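Local structure of sulfate transporter 4.1, chloroplastic (Arabidopsis thaliana, 7LHV) at residues Ile225-Tyr231 / Lys252-Phe258; Pro111-Tyr116 / Leu434-Val438; Ala153-Leu157 / Ser216-Ile220; Tyr129-Val133 / Pro315-Pro319; Ser309-Ile314 / Phe426-Gln431. The protein carries sulfate across the membrane together with protons, working as a secondary active symporter of the SLC26/SulP family that may influence the regulation of sulfate assimilation. All blocks are in the same frame, centred on the assembly; numbering follows the deposited sequence.

Contact 1 (Ile225-Tyr231 / Lys252-Phe258); sequences IKYFLGY and KFQWPPF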
# COMPACT_ATOMS: atom_id res chain seq x y z
N ILE A 225 -14.38 29.10 -17.61
CA ILE A 225 -15.22 30.29 -17.52
C ILE A 225 -14.48 31.55 -17.97
O ILE A 225 -15.10 32.58 -18.24
CB ILE A 225 -15.76 30.47 -16.08
CG1 ILE A 225 -16.87 31.51 -16.03
CG2 ILE A 225 -14.65 30.91 -15.15
CD1 ILE A 225 -18.12 31.11 -16.77
N LYS A 226 -13.15 31.48 -18.08
CA LYS A 226 -12.38 32.66 -18.48
C LYS A 226 -12.70 33.09 -19.90
O LYS A 226 -12.61 34.28 -20.22
CB LYS A 226 -10.88 32.39 -18.32
CG LYS A 226 -10.28 31.51 -19.40
CD LYS A 226 -8.85 31.14 -19.07
CE LYS A 226 -8.27 30.17 -20.08
NZ LYS A 226 -6.94 29.66 -19.66
N TYR A 227 -13.06 32.14 -20.77
CA TYR A 227 -13.47 32.51 -22.12
C TYR A 227 -14.82 33.22 -22.11
O TYR A 227 -15.06 34.12 -22.92
CB TYR A 227 -13.51 31.27 -23.01
CG TYR A 227 -12.18 30.59 -23.17
CD1 TYR A 227 -11.23 31.08 -24.05
CD2 TYR A 227 -11.86 29.47 -22.42
CE1 TYR A 227 -10.00 30.46 -24.19
CE2 TYR A 227 -10.64 28.84 -22.55
CZ TYR A 227 -9.71 29.34 -23.44
OH TYR A 227 -8.49 28.73 -23.58
N PHE A 228 -15.72 32.80 -21.22
CA PHE A 228 -16.98 33.51 -21.06
C PHE A 228 -16.74 34.93 -20.55
O PHE A 228 -17.35 35.88 -21.04
CB PHE A 228 -17.89 32.76 -20.09
CG PHE A 228 -18.55 31.55 -20.67
CD1 PHE A 228 -18.04 30.93 -21.79
CD2 PHE A 228 -19.70 31.03 -20.09
CE1 PHE A 228 -18.65 29.81 -22.32
CE2 PHE A 228 -20.31 29.92 -20.62
CZ PHE A 228 -19.79 29.31 -21.73
N LEU A 229 -15.84 35.08 -19.58
CA LEU A 229 -15.58 36.40 -19.00
C LEU A 229 -14.97 37.34 -20.03
O LEU A 229 -15.33 38.52 -20.10
CB LEU A 229 -14.66 36.27 -17.79
CG LEU A 229 -15.21 35.48 -16.60
CD1 LEU A 229 -14.16 35.37 -15.52
CD2 LEU A 229 -16.47 36.14 -16.07
N GLY A 230 -14.05 36.84 -20.85
CA GLY A 230 -13.42 37.63 -21.88
C GLY A 230 -12.03 38.13 -21.55
O GLY A 230 -11.39 38.73 -22.42
N TYR A 231 -11.55 37.92 -20.33
CA TYR A 231 -10.20 38.33 -19.95
C TYR A 231 -9.45 37.14 -19.37
O TYR A 231 -10.04 36.25 -18.76
CB TYR A 231 -10.22 39.49 -18.93
CG TYR A 231 -11.06 39.23 -17.69
CD1 TYR A 231 -10.51 38.61 -16.58
CD2 TYR A 231 -12.38 39.62 -17.63
CE1 TYR A 231 -11.26 38.38 -15.45
CE2 TYR A 231 -13.14 39.40 -16.50
CZ TYR A 231 -12.57 38.77 -15.42
OH TYR A 231 -13.33 38.55 -14.29
N LYS A 252 -12.42 43.96 -16.28
CA LYS A 252 -12.22 43.78 -17.71
C LYS A 252 -13.31 42.90 -18.33
O LYS A 252 -13.06 42.20 -19.31
CB LYS A 252 -10.84 43.19 -17.99
CG LYS A 252 -9.69 44.08 -17.59
CD LYS A 252 -8.37 43.32 -17.61
CE LYS A 252 -8.20 42.49 -16.34
NZ LYS A 252 -6.93 41.72 -16.35
N PHE A 253 -14.51 42.92 -17.76
CA PHE A 253 -15.59 42.07 -18.23
C PHE A 253 -16.13 42.56 -19.56
O PHE A 253 -16.23 43.77 -19.80
CB PHE A 253 -16.70 42.02 -17.18
CG PHE A 253 -17.79 41.04 -17.49
CD1 PHE A 253 -17.56 39.68 -17.41
CD2 PHE A 253 -19.05 41.48 -17.84
CE1 PHE A 253 -18.57 38.78 -17.69
CE2 PHE A 253 -20.06 40.58 -18.12
CZ PHE A 253 -19.82 39.23 -18.05
N GLN A 254 -16.49 41.62 -20.44
CA GLN A 254 -17.13 41.92 -21.71
C GLN A 254 -18.46 41.19 -21.80
O GLN A 254 -18.57 40.03 -21.40
CB GLN A 254 -16.24 41.52 -22.90
CG GLN A 254 -15.01 42.38 -23.10
CD GLN A 254 -13.84 41.93 -22.26
OE1 GLN A 254 -13.83 40.81 -21.75
NE2 GLN A 254 -12.85 42.80 -22.10
N TRP A 255 -19.47 41.88 -22.33
CA TRP A 255 -20.82 41.34 -22.45
C TRP A 255 -20.99 40.37 -23.62
O TRP A 255 -21.63 39.32 -23.44
CB TRP A 255 -21.84 42.48 -22.57
CG TRP A 255 -22.39 42.94 -21.26
CD1 TRP A 255 -22.00 42.53 -20.02
CD2 TRP A 255 -23.43 43.90 -21.05
NE1 TRP A 255 -22.74 43.17 -19.05
CE2 TRP A 255 -23.62 44.02 -19.66
CE3 TRP A 255 -24.22 44.67 -21.91
CZ2 TRP A 255 -24.57 44.88 -19.11
CZ3 TRP A 255 -25.16 45.53 -21.36
CH2 TRP A 255 -25.33 45.62 -19.97
N PRO A 256 -20.49 40.66 -24.83
CA PRO A 256 -20.76 39.78 -25.98
C PRO A 256 -20.27 38.35 -25.75
O PRO A 256 -21.05 37.41 -25.98
CB PRO A 256 -20.01 40.46 -27.13
CG PRO A 256 -20.02 41.88 -26.77
CD PRO A 256 -19.86 41.92 -25.28
N PRO A 257 -19.01 38.13 -25.36
CA PRO A 257 -18.58 36.73 -25.18
C PRO A 257 -19.34 36.00 -24.09
O PRO A 257 -19.65 34.82 -24.24
CB PRO A 257 -17.09 36.86 -24.85
CG PRO A 257 -16.97 38.16 -24.23
CD PRO A 257 -17.92 39.05 -24.96
N PHE A 258 -19.67 36.69 -23.00
CA PHE A 258 -20.42 36.05 -21.92
C PHE A 258 -21.82 35.67 -22.38
O PHE A 258 -22.30 34.57 -22.09
CB PHE A 258 -20.49 36.96 -20.70
CG PHE A 258 -20.96 36.26 -19.46
CD1 PHE A 258 -20.10 35.47 -18.73
CD2 PHE A 258 -22.27 36.38 -19.03
CE1 PHE A 258 -20.52 34.82 -17.59
CE2 PHE A 258 -22.71 35.73 -17.89
CZ PHE A 258 -21.83 34.95 -17.17
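Phe-228, Leu-229 and Tyr-231 meet Lys-252, Phe-253 and Phe-258 at a helix-to-helix join in the membrane domain: helix 206-229 ends at Leu-229, Gly-230 turns the chain away with a positive phi of 101°, and helix 255-277 begins close by, after Gln-254. The polar link is slight. Gln-254 N gives a weak hydrogen bond to Leu-229 O (3.3 Å, 162° at the hydrogen), tying the last helical carbonyl to the approach of the second helix. Apolar packing does more. Leu-229 CD2 lies 3.7 Å from Phe-253 CE1, the two side chains crossing at about a right angle. Phe-228 CB is 3.8 Å from Phe-258 CD1, and the Phe-258 ring turns its edge toward Phe-228 O. Tyr-231, with chi1 at 54°, holds CG between its backbone N and carbonyl carbon, which lays the ring across Lys-252, while its OH is hydrogen-bonded to Ile-246 O of helix 239-249. Alanine here would remove ring and hydroxyl, and would probably leave Ile-246 O without its mate and a gap beside Lys-252 CB. There Tyr-231 CB and Lys-252 CB stand 3.9 Å apart.

Contact 2 (Pro111-Tyr116 / Leu434-Val438); sequences PQAMSY and LAAIV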
# COMPACT_ATOMS: atom_id res chain seq x y z
N PRO A 111 -15.96 18.54 -32.76
CA PRO A 111 -15.97 19.72 -31.88
C PRO A 111 -15.45 19.43 -30.49
O PRO A 111 -14.76 20.27 -29.90
CB PRO A 111 -17.45 20.13 -31.87
CG PRO A 111 -18.18 18.89 -32.14
CD PRO A 111 -17.34 18.14 -33.12
N GLN A 112 -15.76 18.25 -29.95
CA GLN A 112 -15.24 17.88 -28.64
C GLN A 112 -13.73 17.74 -28.67
O GLN A 112 -13.05 18.11 -27.71
CB GLN A 112 -15.90 16.59 -28.15
CG GLN A 112 -17.24 16.79 -27.48
CD GLN A 112 -17.65 15.60 -26.65
OE1 GLN A 112 -17.16 14.49 -26.85
NE2 GLN A 112 -18.54 15.83 -25.70
N ALA A 113 -13.19 17.20 -29.76
CA ALA A 113 -11.74 17.08 -29.88
C ALA A 113 -11.07 18.45 -29.86
O ALA A 113 -10.10 18.67 -29.14
CB ALA A 113 -11.38 16.31 -31.15
N MET A 114 -11.60 19.39 -30.65
CA MET A 114 -11.01 20.73 -30.65
C MET A 114 -11.16 21.41 -29.29
O MET A 114 -10.23 22.07 -28.81
CB MET A 114 -11.63 21.60 -31.75
CG MET A 114 -11.32 21.13 -33.16
SD MET A 114 -12.01 22.22 -34.41
CE MET A 114 -13.75 21.78 -34.32
N SER A 115 -12.32 21.24 -28.64
CA SER A 115 -12.54 21.86 -27.34
C SER A 115 -11.58 21.31 -26.29
O SER A 115 -11.03 22.06 -25.48
CB SER A 115 -13.98 21.66 -26.91
OG SER A 115 -14.88 22.18 -27.88
N TYR A 116 -11.38 19.99 -26.29
CA TYR A 116 -10.46 19.39 -25.33
C TYR A 116 -9.02 19.77 -25.62
O TYR A 116 -8.23 19.95 -24.68
CB TYR A 116 -10.61 17.87 -25.34
CG TYR A 116 -11.94 17.39 -24.81
CD1 TYR A 116 -12.63 18.11 -23.86
CD2 TYR A 116 -12.50 16.21 -25.27
CE1 TYR A 116 -13.84 17.67 -23.37
CE2 TYR A 116 -13.71 15.76 -24.79
CZ TYR A 116 -14.37 16.49 -23.84
OH TYR A 116 -15.58 16.05 -23.37
N LEU A 434 -16.27 26.83 -27.85
CA LEU A 434 -15.51 25.68 -27.37
C LEU A 434 -15.51 25.61 -25.85
O LEU A 434 -15.60 24.52 -25.27
CB LEU A 434 -14.08 25.73 -27.91
CG LEU A 434 -13.92 25.82 -29.43
CD1 LEU A 434 -12.46 25.72 -29.81
CD2 LEU A 434 -14.73 24.74 -30.12
N ALA A 435 -15.42 26.77 -25.19
CA ALA A 435 -15.51 26.79 -23.74
C ALA A 435 -16.86 26.27 -23.26
O ALA A 435 -16.94 25.51 -22.29
CB ALA A 435 -15.27 28.20 -23.21
N ALA A 436 -17.94 26.67 -23.94
CA ALA A 436 -19.27 26.18 -23.58
C ALA A 436 -19.38 24.68 -23.80
O ALA A 436 -20.02 23.98 -23.01
CB ALA A 436 -20.33 26.93 -24.38
N ILE A 437 -18.76 24.18 -24.87
CA ILE A 437 -18.78 22.74 -25.11
C ILE A 437 -18.06 21.99 -24.00
O ILE A 437 -18.54 20.96 -23.51
CB ILE A 437 -18.17 22.42 -26.49
CG1 ILE A 437 -19.12 22.86 -27.60
CG2 ILE A 437 -17.88 20.94 -26.61
CD1 ILE A 437 -18.51 22.80 -28.97
N VAL A 438 -16.91 22.49 -23.56
CA VAL A 438 -16.18 21.85 -22.47
C VAL A 438 -17.00 21.89 -21.18
O VAL A 438 -17.05 20.91 -20.43
CB VAL A 438 -14.80 22.49 -22.28
CG1 VAL A 438 -14.09 21.87 -21.09
CG2 VAL A 438 -13.96 22.32 -23.51
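Ser-115 overlaps three side chains of helix 431-443 at once, pressing its short hydroxymethyl group in among Leu-434, Ile-437 and Val-438. OG meets Leu-434 CD2 at 3.4 Å and Ile-437 CG2 at 3.5 Å, and CB touches Val-438 CG2 at 3.5 Å. The CA atoms of Ser-115 and Leu-434 are 4.8 Å apart, a closeness consistent with the small size of the serine. The axes of the two short helical segments come within 8.8 Å and cross at -99°, nearly perpendicular, so the overlap is confined to about one turn of each helix.

Around this centre the packing spreads thinly. Pro-111 CB rests 4.1 Å from Ile-437 CD1 on one flank, and Val-438 CG2 reaches obliquely toward the ring of Tyr-116 on another. Pro-111 lies where helix 91-119 is kinked, and Ile-293 of helix 284-300 packs against Pro-111, Leu-434 and Ile-437 together. The Tyr-116 side chain is also about 4 Å from a bound sulfate ion, consistent with the crossing lying beside the anion pocket of this transporter.

The hydroxyl has its polar needs met within its own helix. With chi1 at -57°, OG turns back and donates to Pro-111 O (2.8 Å), reaching it from above the carbonyl plane, while Ser-115 N bonds the same oxygen from the opposite face. Pro-111 O is thus gripped twice. The hydroxyl oxygen lies against aliphatic carbons with its proton spent on Pro-111 O, so a buried polar group is tolerated without a partner on the other helix.

Contact 3 (Ala153-Leu157 / Ser216-Ile220); sequences ALVSL and SAIVI. With SO4 (sulfate ion), chain D.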
# COMPACT_ATOMS: atom_id res chain seq x y z
N ALA A 153 -11.84 14.79 -21.05
CA ALA A 153 -11.69 15.97 -20.21
C ALA A 153 -10.60 15.78 -19.16
O ALA A 153 -9.77 16.67 -18.95
CB ALA A 153 -13.02 16.31 -19.54
N LEU A 154 -10.57 14.62 -18.50
CA LEU A 154 -9.65 14.42 -17.39
C LEU A 154 -8.20 14.34 -17.87
O LEU A 154 -7.31 14.95 -17.28
CB LEU A 154 -10.03 13.16 -16.61
CG LEU A 154 -9.26 12.92 -15.32
CD1 LEU A 154 -9.42 14.11 -14.39
CD2 LEU A 154 -9.74 11.65 -14.65
N VAL A 155 -7.95 13.56 -18.92
CA VAL A 155 -6.59 13.44 -19.43
C VAL A 155 -6.10 14.77 -19.99
O VAL A 155 -4.93 15.13 -19.83
CB VAL A 155 -6.51 12.32 -20.48
CG1 VAL A 155 -5.23 12.41 -21.28
CG2 VAL A 155 -6.59 10.97 -19.79
N SER A 156 -6.99 15.53 -20.63
CA SER A 156 -6.62 16.86 -21.10
C SER A 156 -6.27 17.78 -19.94
O SER A 156 -5.32 18.55 -20.01
CB SER A 156 -7.75 17.46 -21.94
OG SER A 156 -7.95 16.72 -23.13
N LEU A 157 -7.04 17.70 -18.85
CA LEU A 157 -6.73 18.50 -17.67
C LEU A 157 -5.37 18.12 -17.08
O LEU A 157 -4.59 19.00 -16.70
CB LEU A 157 -7.82 18.33 -16.62
CG LEU A 157 -7.52 18.93 -15.25
CD1 LEU A 157 -7.48 20.44 -15.31
CD2 LEU A 157 -8.54 18.46 -14.24
N SER A 216 -12.17 17.53 -10.27
CA SER A 216 -11.56 17.88 -11.55
C SER A 216 -12.56 18.54 -12.48
O SER A 216 -12.21 19.47 -13.21
CB SER A 216 -10.97 16.63 -12.20
OG SER A 216 -9.84 16.17 -11.48
N ALA A 217 -13.81 18.08 -12.47
CA ALA A 217 -14.83 18.69 -13.31
C ALA A 217 -15.10 20.13 -12.89
O ALA A 217 -15.23 21.02 -13.74
CB ALA A 217 -16.12 17.87 -13.26
N ILE A 218 -15.19 20.38 -11.59
CA ILE A 218 -15.39 21.75 -11.12
C ILE A 218 -14.20 22.63 -11.50
O ILE A 218 -14.37 23.77 -11.93
CB ILE A 218 -15.65 21.77 -9.60
CG1 ILE A 218 -17.01 21.14 -9.29
CG2 ILE A 218 -15.61 23.19 -9.07
CD1 ILE A 218 -17.27 20.96 -7.82
N VAL A 219 -12.99 22.10 -11.35
CA VAL A 219 -11.79 22.86 -11.73
C VAL A 219 -11.80 23.17 -13.22
O VAL A 219 -11.45 24.28 -13.64
CB VAL A 219 -10.52 22.10 -11.30
CG1 VAL A 219 -9.30 22.67 -12.00
CG2 VAL A 219 -10.35 22.16 -9.80
N ILE A 220 -12.19 22.20 -14.04
CA ILE A 220 -12.23 22.40 -15.49
C ILE A 220 -13.24 23.49 -15.85
O ILE A 220 -12.95 24.37 -16.66
CB ILE A 220 -12.55 21.08 -16.20
CG1 ILE A 220 -11.36 20.13 -16.14
CG2 ILE A 220 -12.94 21.33 -17.63
CD1 ILE A 220 -11.72 18.70 -16.45
S SO4 D . -15.46 12.30 -21.40
O1 SO4 D . -16.82 12.60 -20.98
O2 SO4 D . -15.18 10.89 -21.15
O3 SO4 D . -14.53 13.12 -20.63
O4 SO4 D . -15.30 12.59 -22.82
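Leu-157 packs against Ser-216 and Ile-220 where two predicted membrane helices of the SLC26 transmembrane domain, 153-166 and 206-229, cross at 68° with their segment axes 10.4 Å apart. The tight part gathers round this leucine: CD2 lies 3.7 Å from Ser-216 CB and 3.8 Å from Ile-220 CG1, so one methyl touches residues a helical turn apart. Leu-154 CD1 adds a second methyl against Ser-216, whose OG is satisfied by Phe-212 O and enters the contact as bulk. Cutting Leu-157 back to an alanine would probably open a gap between the helices and leave Ile-220 CG1 without its main neighbour on helix 153-166.

The fit is looser toward Val-219, whose CG1 stays 4.4 Å from Leu-157 CD1. Ile-220 CD1 rests on Ala-153 O at 3.8 Å, with Ala-153 CB somewhat farther off. Beyond Ala-153 the surroundings turn polar, because helix 153-166 starts here. Its N-terminal end and that of helix 391-399 face a bound sulfate ion, also held by Phe-391 N and Ser-392 OG, as in other members of this family. Ala-153 N donates to sulfate O3 at 3.2 Å and a nearly straight 171°.

Contact 4 (Tyr129-Val133 / Pro315-Pro319); sequences YSSFV and PQGLP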
# COMPACT_ATOMS: atom_id res chain seq x y z
N TYR A 129 -5.69 15.58 -34.50
CA TYR A 129 -4.60 14.61 -34.59
C TYR A 129 -4.78 13.51 -33.55
O TYR A 129 -4.68 12.32 -33.86
CB TYR A 129 -3.25 15.30 -34.41
CG TYR A 129 -2.91 16.34 -35.46
CD1 TYR A 129 -3.54 16.35 -36.69
CD2 TYR A 129 -1.95 17.30 -35.21
CE1 TYR A 129 -3.23 17.29 -37.65
CE2 TYR A 129 -1.62 18.25 -36.16
CZ TYR A 129 -2.27 18.24 -37.38
OH TYR A 129 -1.95 19.18 -38.33
N SER A 130 -5.10 13.90 -32.32
CA SER A 130 -5.28 12.94 -31.24
C SER A 130 -6.48 12.03 -31.46
O SER A 130 -6.62 11.04 -30.74
CB SER A 130 -5.42 13.66 -29.90
OG SER A 130 -5.49 12.74 -28.84
N SER A 131 -7.35 12.35 -32.42
CA SER A 131 -8.44 11.47 -32.79
C SER A 131 -8.20 10.75 -34.11
O SER A 131 -8.98 9.86 -34.45
CB SER A 131 -9.76 12.26 -32.89
OG SER A 131 -10.10 12.83 -31.65
N PHE A 132 -7.17 11.13 -34.87
CA PHE A 132 -7.01 10.56 -36.20
C PHE A 132 -6.25 9.24 -36.17
O PHE A 132 -6.81 8.18 -36.47
CB PHE A 132 -6.30 11.56 -37.11
CG PHE A 132 -6.05 11.04 -38.49
CD1 PHE A 132 -7.07 10.47 -39.23
CD2 PHE A 132 -4.79 11.12 -39.05
CE1 PHE A 132 -6.84 9.99 -40.49
CE2 PHE A 132 -4.55 10.64 -40.32
CZ PHE A 132 -5.58 10.08 -41.04
N VAL A 133 -4.97 9.28 -35.79
CA VAL A 133 -4.10 8.12 -35.95
C VAL A 133 -4.35 7.07 -34.87
O VAL A 133 -4.46 5.89 -35.20
CB VAL A 133 -2.62 8.54 -35.98
CG1 VAL A 133 -1.72 7.33 -35.88
CG2 VAL A 133 -2.33 9.31 -37.25
N PRO A 315 -3.93 24.75 -39.31
CA PRO A 315 -3.21 24.10 -40.40
C PRO A 315 -4.04 22.99 -41.04
O PRO A 315 -4.81 22.30 -40.37
CB PRO A 315 -1.95 23.54 -39.72
CG PRO A 315 -2.32 23.42 -38.28
CD PRO A 315 -3.26 24.56 -38.01
N GLN A 316 -3.86 22.82 -42.34
CA GLN A 316 -4.62 21.86 -43.13
C GLN A 316 -3.73 20.69 -43.54
O GLN A 316 -2.60 20.89 -43.98
CB GLN A 316 -5.21 22.52 -44.38
CG GLN A 316 -6.02 21.58 -45.25
CD GLN A 316 -6.54 22.25 -46.51
OE1 GLN A 316 -6.73 23.46 -46.54
NE2 GLN A 316 -6.76 21.46 -47.55
N GLY A 317 -4.25 19.48 -43.38
CA GLY A 317 -3.52 18.30 -43.82
C GLY A 317 -3.31 17.28 -42.72
O GLY A 317 -3.37 17.61 -41.53
N LEU A 318 -3.06 16.04 -43.12
CA LEU A 318 -2.82 14.98 -42.15
C LEU A 318 -1.47 15.18 -41.46
O LEU A 318 -0.54 15.73 -42.06
CB LEU A 318 -2.84 13.62 -42.84
CG LEU A 318 -4.08 13.32 -43.69
CD1 LEU A 318 -3.95 11.97 -44.37
CD2 LEU A 318 -5.33 13.38 -42.85
N PRO A 319 -1.34 14.76 -40.21
CA PRO A 319 -0.05 14.86 -39.53
C PRO A 319 1.00 13.97 -40.17
O PRO A 319 0.69 12.93 -40.76
CB PRO A 319 -0.37 14.41 -38.10
CG PRO A 319 -1.59 13.58 -38.23
CD PRO A 319 -2.38 14.19 -39.34
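Tyr-129 and Phe-132 are set by different first torsions to close on Pro-319. Tyr-129 has CG anti to the carbonyl carbon (chi1 -63°), which lays its ring face against the proline; Phe-132 has CG anti to the backbone N (chi1 178°), which sets its ring alongside the same residue. Pro-319 therefore sits in the angle between two aromatic rings one helical turn apart.

The closer fit is with the tyrosine. Pro-319 CB lies 4.0 Å from the centroid of the Tyr-129 ring and 11° off its normal, a CH-pi contact over the face, and Pro-319 CD meets Tyr-129 CD1 at 3.6 Å. On the phenylalanine side, Pro-319 CD is 3.9 Å from Phe-132 CD2, with the side chains set obliquely. Leu-318 extends the apolar patch: its CD2 reaches Phe-132 CZ at 3.8 Å, the two side chains crossing at about a right angle. The arrangement is that of an extended loop of the transmembrane domain, 315-319, packed through a CH-pi contact and aliphatic groups on a predicted transmembrane helix, 125-141.

Tyr-126 meets the Tyr-129 ring edge-to-face within the same helix. Leu-419 of helix 406-426 touches both Tyr-129 and Phe-132 and is linked by backbone hydrogen bonding to Gly-317, so the loop that connects helix 284-300 to helix 330-358 is joined to both helices 125-141 and 406-426.

Contact 5 (Ser309-Ile314 / Phe426-Gln431); sequences SLVGEI and FKYIPQ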
# COMPACT_ATOMS: atom_id res chain seq x y z
N SER A 309 -13.54 36.24 -29.63
CA SER A 309 -12.28 35.76 -30.17
C SER A 309 -12.51 34.46 -30.93
O SER A 309 -13.27 33.60 -30.49
CB SER A 309 -11.25 35.54 -29.06
OG SER A 309 -10.02 35.09 -29.59
N LEU A 310 -11.84 34.33 -32.07
CA LEU A 310 -11.93 33.15 -32.90
C LEU A 310 -10.68 32.29 -32.73
O LEU A 310 -9.65 32.75 -32.24
CB LEU A 310 -12.11 33.53 -34.37
CG LEU A 310 -13.05 34.71 -34.64
CD1 LEU A 310 -13.08 35.03 -36.13
CD2 LEU A 310 -14.45 34.43 -34.13
N VAL A 311 -10.79 31.02 -33.14
CA VAL A 311 -9.67 30.10 -32.96
C VAL A 311 -8.50 30.44 -33.87
O VAL A 311 -7.39 29.96 -33.65
CB VAL A 311 -10.12 28.65 -33.19
CG1 VAL A 311 -11.19 28.26 -32.19
CG2 VAL A 311 -10.62 28.48 -34.60
N GLY A 312 -8.72 31.25 -34.90
CA GLY A 312 -7.66 31.63 -35.80
C GLY A 312 -7.38 30.57 -36.85
O GLY A 312 -8.09 29.56 -36.97
N GLU A 313 -6.32 30.81 -37.61
CA GLU A 313 -5.95 29.90 -38.69
C GLU A 313 -5.57 28.54 -38.13
O GLU A 313 -4.87 28.43 -37.12
CB GLU A 313 -4.79 30.48 -39.50
CG GLU A 313 -5.14 31.74 -40.28
CD GLU A 313 -5.09 32.99 -39.44
OE1 GLU A 313 -4.71 32.90 -38.25
OE2 GLU A 313 -5.42 34.08 -39.96
N ILE A 314 -6.03 27.48 -38.80
CA ILE A 314 -5.78 26.11 -38.40
C ILE A 314 -5.06 25.42 -39.55
O ILE A 314 -5.51 25.50 -40.69
CB ILE A 314 -7.07 25.35 -38.05
CG1 ILE A 314 -7.49 25.66 -36.61
CG2 ILE A 314 -6.90 23.86 -38.24
CD1 ILE A 314 -8.83 25.08 -36.23
N PHE A 426 -12.94 26.03 -40.08
CA PHE A 426 -12.88 25.99 -38.62
C PHE A 426 -12.38 27.28 -38.00
O PHE A 426 -12.56 27.48 -36.80
CB PHE A 426 -11.99 24.83 -38.18
CG PHE A 426 -12.63 23.48 -38.29
CD1 PHE A 426 -14.00 23.37 -38.44
CD2 PHE A 426 -11.87 22.33 -38.25
CE1 PHE A 426 -14.60 22.14 -38.54
CE2 PHE A 426 -12.46 21.09 -38.36
CZ PHE A 426 -13.83 20.99 -38.51
N LYS A 427 -11.77 28.17 -38.79
CA LYS A 427 -11.18 29.38 -38.24
C LYS A 427 -12.22 30.41 -37.80
O LYS A 427 -11.85 31.38 -37.13
CB LYS A 427 -10.23 30.02 -39.26
CG LYS A 427 -10.91 30.53 -40.52
CD LYS A 427 -9.89 31.10 -41.48
CE LYS A 427 -10.55 31.63 -42.74
NZ LYS A 427 -9.56 32.18 -43.71
N TYR A 428 -13.49 30.21 -38.14
CA TYR A 428 -14.55 31.12 -37.72
C TYR A 428 -15.23 30.69 -36.43
O TYR A 428 -16.19 31.34 -36.01
CB TYR A 428 -15.60 31.26 -38.83
CG TYR A 428 -15.02 31.59 -40.18
CD1 TYR A 428 -14.26 32.74 -40.37
CD2 TYR A 428 -15.25 30.77 -41.28
CE1 TYR A 428 -13.73 33.05 -41.61
CE2 TYR A 428 -14.72 31.08 -42.52
CZ TYR A 428 -13.97 32.22 -42.68
OH TYR A 428 -13.45 32.53 -43.91
N ILE A 429 -14.78 29.61 -35.80
CA ILE A 429 -15.39 29.11 -34.58
C ILE A 429 -14.97 29.99 -33.41
O ILE A 429 -13.77 30.15 -33.16
CB ILE A 429 -15.02 27.64 -34.32
CG1 ILE A 429 -15.59 26.75 -35.42
CG2 ILE A 429 -15.51 27.20 -32.96
CD1 ILE A 429 -15.18 25.30 -35.29
N PRO A 430 -15.91 30.59 -32.68
CA PRO A 430 -15.53 31.37 -31.50
C PRO A 430 -14.95 30.49 -30.40
O PRO A 430 -15.30 29.31 -30.27
CB PRO A 430 -16.85 32.01 -31.05
CG PRO A 430 -17.75 31.91 -32.24
CD PRO A 430 -17.35 30.66 -32.94
N GLN A 431 -14.05 31.07 -29.61
CA GLN A 431 -13.47 30.34 -28.49
C GLN A 431 -14.48 30.12 -27.37
O GLN A 431 -14.41 29.11 -26.66
CB GLN A 431 -12.24 31.07 -27.97
CG GLN A 431 -11.14 31.23 -28.99
CD GLN A 431 -9.98 32.06 -28.48
OE1 GLN A 431 -9.23 32.65 -29.25
NE2 GLN A 431 -9.82 32.11 -27.16
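Ser-309 O and Ile-429 O accept the two backbone hydrogen bonds that join these loops. Gln-431 N donates to Ser-309 O at 2.8 Å and 167°, tilted slightly from the carbonyl plane; Val-311 N donates to Ile-429 O at 3.1 Å with a more bent angle of 143°. The two bonds flank Leu-310 and Pro-430, a non-hydrogen-bonded pair in a single antiparallel beta bridge. Proline suits that place, since it has no N-H to offer. CA-H...O contacts supplement the bridge, with Pro-430 CA 3.3 Å from Ser-309 O and Leu-310 CA 3.5 Å from Ile-429 O.

Beyond the bridge, the segment 426-431 folds through a type I beta turn from Phe-426 to Ile-429, whose outer residue Lys-427 lies against Gly-312 by its backbone and CB. Leu-310 CB packs on Lys-427 O at 3.5 Å. Side-chain packing is sparser: Val-311 CG1 stands 4.4 Å from Ile-429 CB, while Ile-314 CD1 touches Phe-426 CB at 3.7 Å, crossing obliquely.

The bridge lies at the surface, and Pro-430 within it is also the N-cap residue of helix 431-443, which starts at the next residue. Helices 91-119 and 284-300 back the segment 426-431, through Met-114 against Phe-426 and Ile-429 and through Thr-297 against Tyr-428 and Pro-430, while Ile-314 and Phe-426 lean on helix 125-141.

In the fold
Contacts 2 and 3 are the buried pair, both helix crossings of aliphatic side chains with a serine among them, and they lie near the same sulfate. Contacts 1 and 4 are partly buried, and contact 5 is at the surface, where backbone hydrogen bonds between loops replace helix packing. Helix 206-229 serves contact 3 in its middle and contact 1 at its end. Contacts 4 and 5 use adjoining pieces of one loop, the first gripped by aromatic rings, the second by a beta bridge. Helix 431-443 joins contacts 1, 2, 3 and 5: Leu-434 of contact 2 meets Val-311 and Ile-429 of contact 5, Ala-435 meets Tyr-227 of contact 1, and Val-438 meets Ile-220 of contact 3.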